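Local coordinates for protein deacylase (Burkholderia multivorans, PDB 5THW) that probably hydrolyses N-carbamoyl amino acids or related carbamoyl compounds as a two-zinc hydrolase of the peptidase M20 family, at residues L210-G215 / V395-G400; Q234-I239 / D307-D312; N84-R89 / V144-E149; N34-M39 / G116-L121. All coordinates share one frame; numbering follows the deposited sequence.

How the contacts relate
All four contacts are buried, so what separates them is chemistry rather than depth. Contacts 1, 2 and 3 each pair strands and reach the bound ligand: contact 1 supplies a zinc-binding histidine, contact 2 grips the ligand carboxylate with charged and amide groups, and contact 3 is mostly apolar until its second segment runs on to a ligand-binding glutamate. Contact 4 is helix packing, mainly apolar and without a hydrogen bond across it, near the metal site. Helix 117-132 ties three of them together, since Y118 of contact 4 touches contact 1 and V120 packs on contact 3. Contact 2 stands apart, its centre about 29 Å from that of contact 4, and, like contact 1, it is touched by the second subunit.

Contact 1: residues L210-G215 / V395-G400; sequences LHIEQG and VPCVDG. With ZN (zinc ion), chain E; URP (N-(aminocarbonyl)-beta-alanine), chain G.
I212 and V395 face each other across the single parallel bridge of this contact, their side chains leaving the same face of the sheet and meeting at a slant, I212 CG2 to V395 CG2 at 3.8 Å. V395 places CG1 beside its own backbone N (chi1 -54°), which carries that methyl to 4.2 Å from L210 CD1 while CG2 turns to I212; one valine thus bridges two side chains of the neighbouring strand. The main chain follows the parallel pattern: V395 N bonds to H211 O, and V395 O accepts E213 N at 2.9 Å, so V395 is held to both neighbours of I212.

H211 is directed away from 395-400. Its ND1 donates to I212 O at 2.7 Å, on a lone pair in the carbonyl plane and almost within the imidazole plane, a bond that fixes the ring's rotation and presents NE2 to the zinc ion at 2.3 Å. The ligand atom N3, a water, H104 and D115 also bind this metal. Further on, the extended chain of Q214 brings NE2 to the ligand carbonyl O2 at 3.0 Å, while S402 takes the same amide nitrogen. C397 SG packs against the Q214 backbone, nearest its N, and the glycines G215 and G400 approach main chain to main chain, G400 CA lying 3.1 Å from G215 O.

Strands 206-212 and 390-395 run side by side, and the former ends at the active site with H211; Y118 of helix 117-132 covers L210, I212 and V395, and W413 of helix 411-429 packs on P396.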
# COMPACT_ATOMS: atom_id res chain seq x y z
N LEU A 210 32.46 14.58 -7.92
CA LEU A 210 32.58 13.55 -8.94
C LEU A 210 31.41 12.57 -8.82
O LEU A 210 31.09 12.14 -7.71
CB LEU A 210 33.92 12.83 -8.81
CG LEU A 210 34.24 11.63 -9.68
CD1 LEU A 210 34.32 12.00 -11.16
CD2 LEU A 210 35.55 11.00 -9.23
N HIS A 211 30.78 12.23 -9.95
CA HIS A 211 29.56 11.42 -9.92
C HIS A 211 29.39 10.69 -11.25
O HIS A 211 29.88 11.15 -12.29
CB HIS A 211 28.33 12.29 -9.63
CG HIS A 211 27.22 11.56 -8.94
ND1 HIS A 211 26.37 10.69 -9.60
CD2 HIS A 211 26.83 11.55 -7.65
CE1 HIS A 211 25.50 10.20 -8.74
NE2 HIS A 211 25.76 10.70 -7.55
N ILE A 212 28.69 9.55 -11.21
CA ILE A 212 28.25 8.91 -12.45
C ILE A 212 27.07 9.68 -13.04
O ILE A 212 26.27 10.29 -12.31
CB ILE A 212 27.88 7.43 -12.25
CG1 ILE A 212 26.78 7.30 -11.20
CG2 ILE A 212 29.11 6.60 -11.90
CD1 ILE A 212 25.91 6.08 -11.38
N GLU A 213 26.94 9.64 -14.37
CA GLU A 213 25.94 10.45 -15.06
C GLU A 213 24.52 10.10 -14.62
O GLU A 213 23.65 10.98 -14.55
CB GLU A 213 26.07 10.28 -16.57
CG GLU A 213 25.09 11.13 -17.36
CD GLU A 213 24.97 10.72 -18.82
OE1 GLU A 213 25.97 10.20 -19.38
OE2 GLU A 213 23.89 10.92 -19.41
N GLN A 214 24.27 8.82 -14.35
CA GLN A 214 22.93 8.29 -14.10
C GLN A 214 22.03 8.43 -15.32
O GLN A 214 20.80 8.30 -15.20
CB GLN A 214 22.30 8.95 -12.86
CG GLN A 214 23.26 9.00 -11.67
CD GLN A 214 22.67 9.64 -10.43
OE1 GLN A 214 22.58 10.87 -10.34
NE2 GLN A 214 22.28 8.82 -9.45
N GLY A 215 22.63 8.67 -16.49
CA GLY A 215 21.93 8.75 -17.75
C GLY A 215 22.78 8.17 -18.86
O GLY A 215 23.94 7.79 -18.65
N VAL A 395 31.24 10.79 -15.13
CA VAL A 395 31.69 9.65 -15.92
C VAL A 395 30.44 8.91 -16.37
O VAL A 395 29.36 9.06 -15.76
CB VAL A 395 32.65 8.74 -15.12
CG1 VAL A 395 33.81 9.55 -14.55
CG2 VAL A 395 31.90 8.02 -13.99
N PRO A 396 30.53 8.13 -17.44
CA PRO A 396 29.35 7.40 -17.91
C PRO A 396 29.03 6.22 -17.00
O PRO A 396 29.84 5.80 -16.18
CB PRO A 396 29.73 6.93 -19.31
CG PRO A 396 31.19 7.05 -19.42
CD PRO A 396 31.71 7.88 -18.29
N CYS A 397 27.82 5.70 -17.17
CA CYS A 397 27.43 4.46 -16.52
C CYS A 397 26.76 3.57 -17.55
O CYS A 397 26.16 4.06 -18.52
CB CYS A 397 26.49 4.69 -15.31
SG CYS A 397 24.95 5.58 -15.66
N VAL A 398 26.90 2.26 -17.36
CA VAL A 398 26.46 1.28 -18.35
C VAL A 398 24.95 1.35 -18.52
O VAL A 398 24.19 1.28 -17.55
CB VAL A 398 26.90 -0.13 -17.94
CG1 VAL A 398 26.39 -1.16 -18.94
CG2 VAL A 398 28.43 -0.19 -17.80
N ASP A 399 24.52 1.48 -19.77
CA ASP A 399 23.12 1.60 -20.19
C ASP A 399 22.43 2.82 -19.61
O ASP A 399 21.20 2.94 -19.68
CB ASP A 399 22.32 0.33 -19.85
CG ASP A 399 22.81 -0.89 -20.62
OD1 ASP A 399 23.14 -0.76 -21.82
OD2 ASP A 399 22.86 -1.98 -20.01
N GLY A 400 23.20 3.73 -19.01
CA GLY A 400 22.67 4.93 -18.41
C GLY A 400 21.77 4.72 -17.21
O GLY A 400 21.09 5.65 -16.80
ZN ZN E . 24.01 10.73 -5.99
O2 URP G . 20.61 10.20 -7.41
C2 URP G . 21.01 10.99 -6.58
N3 URP G . 22.03 10.68 -5.78
N1 URP G . 20.44 12.17 -6.42
C6 URP G . 19.35 12.35 -5.46
C5 URP G . 18.53 13.60 -5.75
C4 URP G . 17.76 13.35 -7.02
O42 URP G . 18.10 13.96 -8.05
O41 URP G . 16.81 12.54 -6.98
O HOH W 1 24.26 12.98 -5.57

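Contact 2: residues Q234-I239 / D307-D312; sequences QRWYEI and DFRHPD. With URP (N-(aminocarbonyl)-beta-alanine), chain G.
The ligand carboxylate oxygen O42 is gripped from both strands, by R309 NH1 at 2.7 Å and by Q234 NE2 at 3.1 Å. R309 NH2 takes the second oxygen, O41, at 2.8 Å, giving the arginine a two-pronged hold on the acid. Another edge is engaged by D307: NE and NH2 reach one carboxylate oxygen each, both through syn lone pairs and close to the guanidinium plane, with R309 NE to D307 OD2 at 2.8 Å. This side-on salt bridge fixes how the guanidinium is turned.

Q234 runs alongside R309, pointing the same way, with amide and guanidinium planes 24° apart. Its OE1 sits 3.1 Å above the centre of the guanidinium, over the face, at an angle too poor for a hydrogen bond to the arginine. The same oxygen accepts W236 NE1 at 2.8 Å, from a donor tilted out of the carbonyl plane, which settles which end of the amide faces the ligand; Y346 also bonds to NE2. W236 lies next to D307, ring and carboxylate planes 41° apart, and turns its edge to O41.

These residues share one face of an antiparallel pair of strands in the M20 dimerisation region, where Q234-R309 and W236-D307 are non-hydrogen-bonded pairs flanking the hydrogen-bonded pair R235-F308. On the other face Y237 CE1 meets F308 CD2 at 3.7 Å, and Y237 OH bonds to D320. H247 and N296 of the second subunit also bond the ligand.

The chemistry implies a pocket built for a carboxylate: an arginine, presumably charged, oriented by a buried aspartate that may also temper its charge, meets the acid group of the ligand.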
# COMPACT_ATOMS: atom_id res chain seq x y z
N GLN A 234 14.15 21.07 -9.64
CA GLN A 234 13.21 20.03 -9.23
C GLN A 234 12.12 20.60 -8.33
O GLN A 234 12.32 21.58 -7.62
CB GLN A 234 13.90 18.87 -8.50
CG GLN A 234 15.15 18.31 -9.16
CD GLN A 234 15.56 16.99 -8.55
OE1 GLN A 234 14.72 16.20 -8.12
NE2 GLN A 234 16.86 16.74 -8.48
N ARG A 235 10.97 19.92 -8.36
CA ARG A 235 9.84 20.21 -7.48
C ARG A 235 9.28 18.87 -7.03
O ARG A 235 8.95 18.02 -7.86
CB ARG A 235 8.76 21.01 -8.20
CG ARG A 235 8.97 22.52 -8.30
CD ARG A 235 7.86 23.13 -9.16
NE ARG A 235 8.17 24.47 -9.65
CZ ARG A 235 7.59 25.59 -9.24
NH1 ARG A 235 6.63 25.56 -8.32
NH2 ARG A 235 7.96 26.75 -9.76
N TRP A 236 9.20 18.65 -5.72
CA TRP A 236 8.67 17.42 -5.15
C TRP A 236 7.39 17.71 -4.36
O TRP A 236 7.30 18.72 -3.65
CB TRP A 236 9.68 16.73 -4.23
CG TRP A 236 10.88 16.16 -4.92
CD1 TRP A 236 11.30 16.41 -6.20
CD2 TRP A 236 11.84 15.25 -4.36
NE1 TRP A 236 12.45 15.71 -6.47
CE2 TRP A 236 12.80 14.99 -5.36
CE3 TRP A 236 11.97 14.63 -3.12
CZ2 TRP A 236 13.89 14.13 -5.15
CZ3 TRP A 236 13.04 13.77 -2.91
CH2 TRP A 236 13.98 13.53 -3.92
N TYR A 237 6.44 16.80 -4.46
CA TYR A 237 5.14 16.98 -3.84
C TYR A 237 4.78 15.77 -3.00
O TYR A 237 5.25 14.65 -3.24
CB TYR A 237 4.03 17.20 -4.89
CG TYR A 237 4.30 18.34 -5.83
CD1 TYR A 237 5.13 18.18 -6.93
CD2 TYR A 237 3.72 19.59 -5.63
CE1 TYR A 237 5.39 19.21 -7.80
CE2 TYR A 237 3.96 20.63 -6.49
CZ TYR A 237 4.80 20.44 -7.58
OH TYR A 237 5.07 21.48 -8.45
N GLU A 238 3.94 16.02 -2.01
CA GLU A 238 3.29 14.96 -1.25
C GLU A 238 1.80 15.25 -1.33
O GLU A 238 1.36 16.36 -0.99
CB GLU A 238 3.77 14.92 0.21
CG GLU A 238 5.17 14.34 0.37
CD GLU A 238 5.61 14.26 1.83
OE1 GLU A 238 6.68 13.67 2.11
OE2 GLU A 238 4.87 14.77 2.70
N ILE A 239 1.04 14.27 -1.81
CA ILE A 239 -0.40 14.41 -1.97
C ILE A 239 -1.08 13.32 -1.16
O ILE A 239 -0.64 12.16 -1.15
CB ILE A 239 -0.84 14.34 -3.45
CG1 ILE A 239 -0.19 15.46 -4.25
CG2 ILE A 239 -2.36 14.38 -3.58
CD1 ILE A 239 -0.49 15.40 -5.74
N ASP A 307 7.31 13.80 -8.53
CA ASP A 307 8.67 14.23 -8.83
C ASP A 307 8.63 14.95 -10.18
O ASP A 307 8.32 14.32 -11.20
CB ASP A 307 9.61 13.02 -8.86
CG ASP A 307 11.07 13.38 -9.12
OD1 ASP A 307 11.93 12.98 -8.31
OD2 ASP A 307 11.38 14.06 -10.13
N PHE A 308 8.87 16.26 -10.18
CA PHE A 308 8.96 17.05 -11.41
C PHE A 308 10.38 17.58 -11.58
O PHE A 308 11.01 18.03 -10.61
CB PHE A 308 7.98 18.23 -11.40
CG PHE A 308 6.56 17.86 -11.74
CD1 PHE A 308 6.26 16.68 -12.38
CD2 PHE A 308 5.53 18.75 -11.46
CE1 PHE A 308 4.95 16.35 -12.70
CE2 PHE A 308 4.22 18.44 -11.78
CZ PHE A 308 3.93 17.23 -12.40
N ARG A 309 10.89 17.52 -12.80
CA ARG A 309 12.21 18.08 -13.10
C ARG A 309 12.21 18.72 -14.47
O ARG A 309 11.54 18.24 -15.39
CB ARG A 309 13.31 17.00 -13.04
CG ARG A 309 13.34 16.23 -11.75
CD ARG A 309 14.43 15.20 -11.69
NE ARG A 309 14.18 14.27 -10.60
CZ ARG A 309 15.12 13.69 -9.87
NH1 ARG A 309 16.40 13.95 -10.11
NH2 ARG A 309 14.78 12.85 -8.89
N HIS A 310 12.94 19.83 -14.60
CA HIS A 310 13.18 20.44 -15.91
C HIS A 310 14.37 21.37 -15.79
O HIS A 310 14.60 21.94 -14.72
CB HIS A 310 11.95 21.20 -16.41
CG HIS A 310 11.94 21.41 -17.90
ND1 HIS A 310 12.55 22.49 -18.51
CD2 HIS A 310 11.44 20.65 -18.90
CE1 HIS A 310 12.40 22.39 -19.82
NE2 HIS A 310 11.74 21.28 -20.08
N PRO A 311 15.17 21.51 -16.85
CA PRO A 311 16.30 22.46 -16.80
C PRO A 311 15.88 23.91 -16.89
O PRO A 311 16.70 24.78 -16.60
CB PRO A 311 17.15 22.05 -18.01
CG PRO A 311 16.19 21.38 -18.94
CD PRO A 311 15.22 20.66 -18.05
N ASP A 312 14.63 24.20 -17.27
CA ASP A 312 14.12 25.56 -17.40
C ASP A 312 13.10 25.79 -16.30
O ASP A 312 12.08 25.10 -16.24
CB ASP A 312 13.50 25.76 -18.79
CG ASP A 312 13.07 27.20 -19.06
OD1 ASP A 312 12.42 27.82 -18.19
OD2 ASP A 312 13.38 27.71 -20.16
O2 URP G . 20.61 10.20 -7.41
C2 URP G . 21.01 10.99 -6.58
N3 URP G . 22.03 10.68 -5.78
N1 URP G . 20.44 12.17 -6.42
C6 URP G . 19.35 12.35 -5.46
C5 URP G . 18.53 13.60 -5.75
C4 URP G . 17.76 13.35 -7.02
O42 URP G . 18.10 13.96 -8.05
O41 URP G . 16.81 12.54 -6.98

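Contact 3: residues N84-R89 / V144-E149; sequences NVFMRR and VIWTNE. With URP (N-(aminocarbonyl)-beta-alanine), chain G.
N84 stands in for a backbone carbonyl: where the strand pairing gives out, its side-chain OD1 accepts T147 N at 3.0 Å, the donor lying almost straight ahead of the amide C=O. With CG set beside the backbone N (chi1 -61°), the amide swings over to the opposite segment and also packs against the indole of W146, N84 CG to W146 CE3 at 3.5 Å, the two planes 75° apart. T147 turns its own OG1 to M82 O and R63.

Ordinary antiparallel bonds precede this one. V85 and I145 form a hydrogen-bonded pair, I145 N to V85 O at 2.9 Å, and F86 with V144 makes the adjoining non-hydrogen-bonded pair. F86 and V144 lie side by side and point the same way, F86 CD2 to V144 CG2 at 3.5 Å. Beyond them F86 directs its edge toward the face of W146 in an offset edge-to-face arrangement, planes at 88°. V144 CG1 sits 3.5 Å above the centre of the same indole, so the tryptophan is packed by a methyl as well as by an aromatic edge.

In the M20 catalytic fold strand 141-145 is interior: strand 85-89 runs antiparallel along one edge, strand 99-103 parallel along the other. The sheet face carrying V85 and I145 receives M87, whose chain bends at chi3 to lay CE on I145 CG1 at 3.7 Å, and helix 57-72 covers V85 and M87.

Past T147 the chain leaves the sheet for the active site, where E149, which belongs to the first zinc site and here faces the ligand, brings OE1 to 3.0 Å from N3 of the ligand and OE2 to N1 at 3.1 Å.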
# COMPACT_ATOMS: atom_id res chain seq x y z
N ASN A 84 27.10 15.42 8.86
CA ASN A 84 28.07 15.51 7.78
C ASN A 84 29.47 15.24 8.30
O ASN A 84 29.85 15.71 9.38
CB ASN A 84 28.01 16.90 7.13
CG ASN A 84 26.64 17.20 6.54
OD1 ASN A 84 25.96 16.31 6.02
ND2 ASN A 84 26.22 18.46 6.63
N VAL A 85 30.22 14.44 7.56
CA VAL A 85 31.57 14.03 7.94
C VAL A 85 32.56 14.80 7.07
O VAL A 85 32.46 14.76 5.84
CB VAL A 85 31.76 12.51 7.79
CG1 VAL A 85 33.15 12.11 8.29
CG2 VAL A 85 30.68 11.77 8.56
N PHE A 86 33.51 15.48 7.71
CA PHE A 86 34.50 16.29 7.01
C PHE A 86 35.87 15.68 7.28
O PHE A 86 36.36 15.70 8.42
CB PHE A 86 34.45 17.75 7.47
CG PHE A 86 33.13 18.42 7.23
CD1 PHE A 86 32.12 18.36 8.19
CD2 PHE A 86 32.87 19.08 6.05
CE1 PHE A 86 30.89 18.97 7.97
CE2 PHE A 86 31.65 19.69 5.82
CZ PHE A 86 30.66 19.63 6.78
N MET A 87 36.48 15.11 6.25
CA MET A 87 37.79 14.49 6.35
C MET A 87 38.82 15.43 5.73
O MET A 87 38.79 15.68 4.52
CB MET A 87 37.80 13.11 5.69
CG MET A 87 36.83 12.17 6.38
SD MET A 87 36.24 10.77 5.41
CE MET A 87 34.83 11.50 4.57
N ARG A 88 39.73 15.93 6.56
CA ARG A 88 40.54 17.11 6.24
C ARG A 88 41.99 16.71 6.04
O ARG A 88 42.57 15.98 6.85
CB ARG A 88 40.42 18.14 7.37
CG ARG A 88 41.23 19.42 7.17
CD ARG A 88 40.82 20.46 8.19
NE ARG A 88 41.66 21.66 8.16
CZ ARG A 88 41.29 22.83 7.65
NH1 ARG A 88 40.08 22.98 7.12
NH2 ARG A 88 42.13 23.86 7.68
N ARG A 89 42.57 17.19 4.94
CA ARG A 89 44.00 17.07 4.69
C ARG A 89 44.62 18.45 4.87
O ARG A 89 44.26 19.38 4.15
CB ARG A 89 44.27 16.52 3.29
CG ARG A 89 45.73 16.33 2.95
CD ARG A 89 45.89 15.75 1.56
NE ARG A 89 47.23 15.22 1.34
CZ ARG A 89 48.23 15.93 0.83
NH1 ARG A 89 48.03 17.20 0.49
NH2 ARG A 89 49.42 15.38 0.67
N VAL A 144 34.00 15.17 1.97
CA VAL A 144 32.80 15.29 2.80
C VAL A 144 31.82 14.18 2.46
O VAL A 144 31.61 13.86 1.29
CB VAL A 144 32.13 16.67 2.62
CG1 VAL A 144 30.99 16.83 3.60
CG2 VAL A 144 33.15 17.79 2.81
N ILE A 145 31.23 13.59 3.50
CA ILE A 145 30.05 12.75 3.38
C ILE A 145 28.84 13.60 3.76
O ILE A 145 28.78 14.13 4.87
CB ILE A 145 30.13 11.50 4.27
CG1 ILE A 145 31.27 10.58 3.87
CG2 ILE A 145 28.84 10.71 4.21
CD1 ILE A 145 31.47 9.44 4.86
N TRP A 146 27.89 13.75 2.83
CA TRP A 146 26.66 14.48 3.11
C TRP A 146 25.56 13.51 3.55
O TRP A 146 25.35 12.47 2.93
CB TRP A 146 26.21 15.27 1.87
CG TRP A 146 27.25 16.25 1.40
CD1 TRP A 146 28.02 16.15 0.28
CD2 TRP A 146 27.63 17.48 2.05
NE1 TRP A 146 28.86 17.24 0.18
CE2 TRP A 146 28.64 18.07 1.25
CE3 TRP A 146 27.22 18.13 3.21
CZ2 TRP A 146 29.24 19.28 1.59
CZ3 TRP A 146 27.82 19.33 3.55
CH2 TRP A 146 28.82 19.89 2.74
N THR A 147 24.87 13.87 4.64
CA THR A 147 23.85 13.00 5.22
C THR A 147 22.58 12.97 4.38
O THR A 147 22.10 14.01 3.91
CB THR A 147 23.52 13.46 6.64
OG1 THR A 147 24.69 13.40 7.45
CG2 THR A 147 22.43 12.58 7.27
N ASN A 148 22.02 11.77 4.21
CA ASN A 148 20.70 11.55 3.64
C ASN A 148 20.51 12.35 2.35
O ASN A 148 19.52 13.08 2.18
CB ASN A 148 19.61 11.90 4.66
CG ASN A 148 18.22 11.50 4.20
OD1 ASN A 148 18.01 10.40 3.70
ND2 ASN A 148 17.27 12.42 4.31
N GLU A 149 21.46 12.20 1.43
CA GLU A 149 21.37 12.92 0.16
C GLU A 149 20.24 12.38 -0.71
O GLU A 149 19.58 13.15 -1.42
CB GLU A 149 22.70 12.87 -0.59
CG GLU A 149 22.73 13.68 -1.87
CD GLU A 149 22.20 12.91 -3.07
OE1 GLU A 149 22.09 11.67 -2.99
OE2 GLU A 149 21.90 13.56 -4.09
O2 URP G . 20.61 10.20 -7.41
C2 URP G . 21.01 10.99 -6.58
N3 URP G . 22.03 10.68 -5.78
N1 URP G . 20.44 12.17 -6.42
C6 URP G . 19.35 12.35 -5.46
C5 URP G . 18.53 13.60 -5.75
C4 URP G . 17.76 13.35 -7.02
O42 URP G . 18.10 13.96 -8.05
O41 URP G . 16.81 12.54 -6.98

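Contact 4: residues N34-M39 / G116-L121; sequences NSLMEM and GIYGVL
S35 meets L121 first: the leucine methyl CD1 lies against the turn of helix 29-39, 3.4 Å from S35 O and 3.7 Å from S35 OG. The serine hydroxyl makes no polar bond across the contact; it turns back along its own helix to L32 O, so that L121 meets a polar group whose bonding is directed elsewhere.

L36 follows and reaches between the helices. Its CD2 touches L121 CD1 at 3.5 Å, as the two leucines slide past each other in opposite directions, and rests also on I117 CG2 at 4.0 Å. The other branch goes to the ring of Y118, where L36 CD1 lies 4.1 Å from Y118 CD2. One forked side chain is thereby divided among three residues of the second helix, and F114 packs on it from the preceding loop.

The arrangement is a helix-helix packing in the M20 catalytic domain, the short segments inclined at 131° with their axes 10.2 Å apart, a spacing filled mainly by side chains. Helix 117-132 starts with G116 as N-cap, directly after D115, which binds both zinc ions; Y118 OH bonds to I414 O on the C-terminal helix.

M39, one turn after S35, also touches the L121 methyl with its CG, 3.8 Å from L121 CD1. Bends at chi2 and chi3 (-65° and -56°) bring M39 CE to 3.7 Å from I117 CD1, the two side chains crossing at a slant. Helix 57-72 adjoins this end, with W69 against M39 and I66 against I117.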
# COMPACT_ATOMS: atom_id res chain seq x y z
N ASN A 34 39.27 -0.94 -5.98
CA ASN A 34 39.09 -1.90 -4.90
C ASN A 34 38.35 -1.29 -3.72
O ASN A 34 37.52 -1.96 -3.10
CB ASN A 34 40.43 -2.47 -4.45
CG ASN A 34 41.01 -3.45 -5.46
OD1 ASN A 34 40.28 -4.00 -6.30
ND2 ASN A 34 42.32 -3.70 -5.37
N SER A 35 38.62 -0.02 -3.40
CA SER A 35 37.87 0.62 -2.33
C SER A 35 36.38 0.62 -2.64
O SER A 35 35.55 0.45 -1.74
CB SER A 35 38.39 2.05 -2.10
OG SER A 35 38.16 2.90 -3.21
N LEU A 36 36.01 0.79 -3.92
CA LEU A 36 34.61 0.73 -4.32
C LEU A 36 34.05 -0.68 -4.16
O LEU A 36 32.91 -0.85 -3.69
CB LEU A 36 34.45 1.21 -5.76
CG LEU A 36 34.43 2.72 -5.91
CD1 LEU A 36 34.67 3.11 -7.36
CD2 LEU A 36 33.11 3.27 -5.42
N MET A 37 34.81 -1.70 -4.55
CA MET A 37 34.36 -3.08 -4.37
C MET A 37 34.21 -3.43 -2.90
O MET A 37 33.33 -4.22 -2.53
CB MET A 37 35.31 -4.06 -5.05
CG MET A 37 35.49 -3.82 -6.54
SD MET A 37 33.95 -3.96 -7.48
CE MET A 37 33.52 -2.24 -7.72
N GLU A 38 35.07 -2.88 -2.05
CA GLU A 38 35.00 -3.18 -0.62
C GLU A 38 33.76 -2.55 0.01
O GLU A 38 33.08 -3.18 0.83
CB GLU A 38 36.28 -2.72 0.07
CG GLU A 38 36.46 -3.30 1.44
CD GLU A 38 36.58 -4.81 1.39
OE1 GLU A 38 37.13 -5.33 0.39
OE2 GLU A 38 36.14 -5.48 2.35
N MET A 39 33.47 -1.29 -0.36
CA MET A 39 32.28 -0.62 0.16
C MET A 39 31.00 -1.28 -0.33
O MET A 39 29.97 -1.23 0.37
CB MET A 39 32.29 0.85 -0.25
CG MET A 39 33.08 1.75 0.67
SD MET A 39 32.36 1.84 2.31
CE MET A 39 30.69 2.38 1.93
N GLY A 116 26.85 8.08 -5.59
CA GLY A 116 27.30 8.72 -4.37
C GLY A 116 28.66 8.28 -3.84
O GLY A 116 29.56 9.10 -3.65
N ILE A 117 28.82 6.98 -3.59
CA ILE A 117 30.03 6.47 -2.96
C ILE A 117 31.25 6.74 -3.83
O ILE A 117 32.36 6.93 -3.31
CB ILE A 117 29.85 4.97 -2.68
CG1 ILE A 117 31.05 4.39 -1.92
CG2 ILE A 117 29.53 4.21 -3.97
CD1 ILE A 117 31.26 5.02 -0.54
N TYR A 118 31.08 6.79 -5.15
CA TYR A 118 32.19 7.07 -6.06
C TYR A 118 32.79 8.45 -5.78
O TYR A 118 34.01 8.61 -5.77
CB TYR A 118 31.70 6.96 -7.51
CG TYR A 118 32.69 7.34 -8.59
CD1 TYR A 118 32.28 8.10 -9.68
CD2 TYR A 118 34.02 6.94 -8.53
CE1 TYR A 118 33.17 8.45 -10.69
CE2 TYR A 118 34.92 7.29 -9.53
CZ TYR A 118 34.49 8.04 -10.60
OH TYR A 118 35.37 8.39 -11.60
N GLY A 119 31.94 9.45 -5.54
CA GLY A 119 32.45 10.78 -5.25
C GLY A 119 33.21 10.84 -3.94
O GLY A 119 34.20 11.57 -3.82
N VAL A 120 32.75 10.08 -2.94
CA VAL A 120 33.46 10.03 -1.67
C VAL A 120 34.79 9.31 -1.84
O VAL A 120 35.85 9.86 -1.53
CB VAL A 120 32.58 9.35 -0.60
CG1 VAL A 120 33.34 9.22 0.71
CG2 VAL A 120 31.29 10.14 -0.40
N LEU A 121 34.76 8.09 -2.39
CA LEU A 121 35.99 7.31 -2.52
C LEU A 121 36.95 7.94 -3.53
O LEU A 121 38.17 7.84 -3.36
CB LEU A 121 35.67 5.87 -2.91
CG LEU A 121 34.88 5.10 -1.85
CD1 LEU A 121 34.68 3.65 -2.26
CD2 LEU A 121 35.54 5.18 -0.48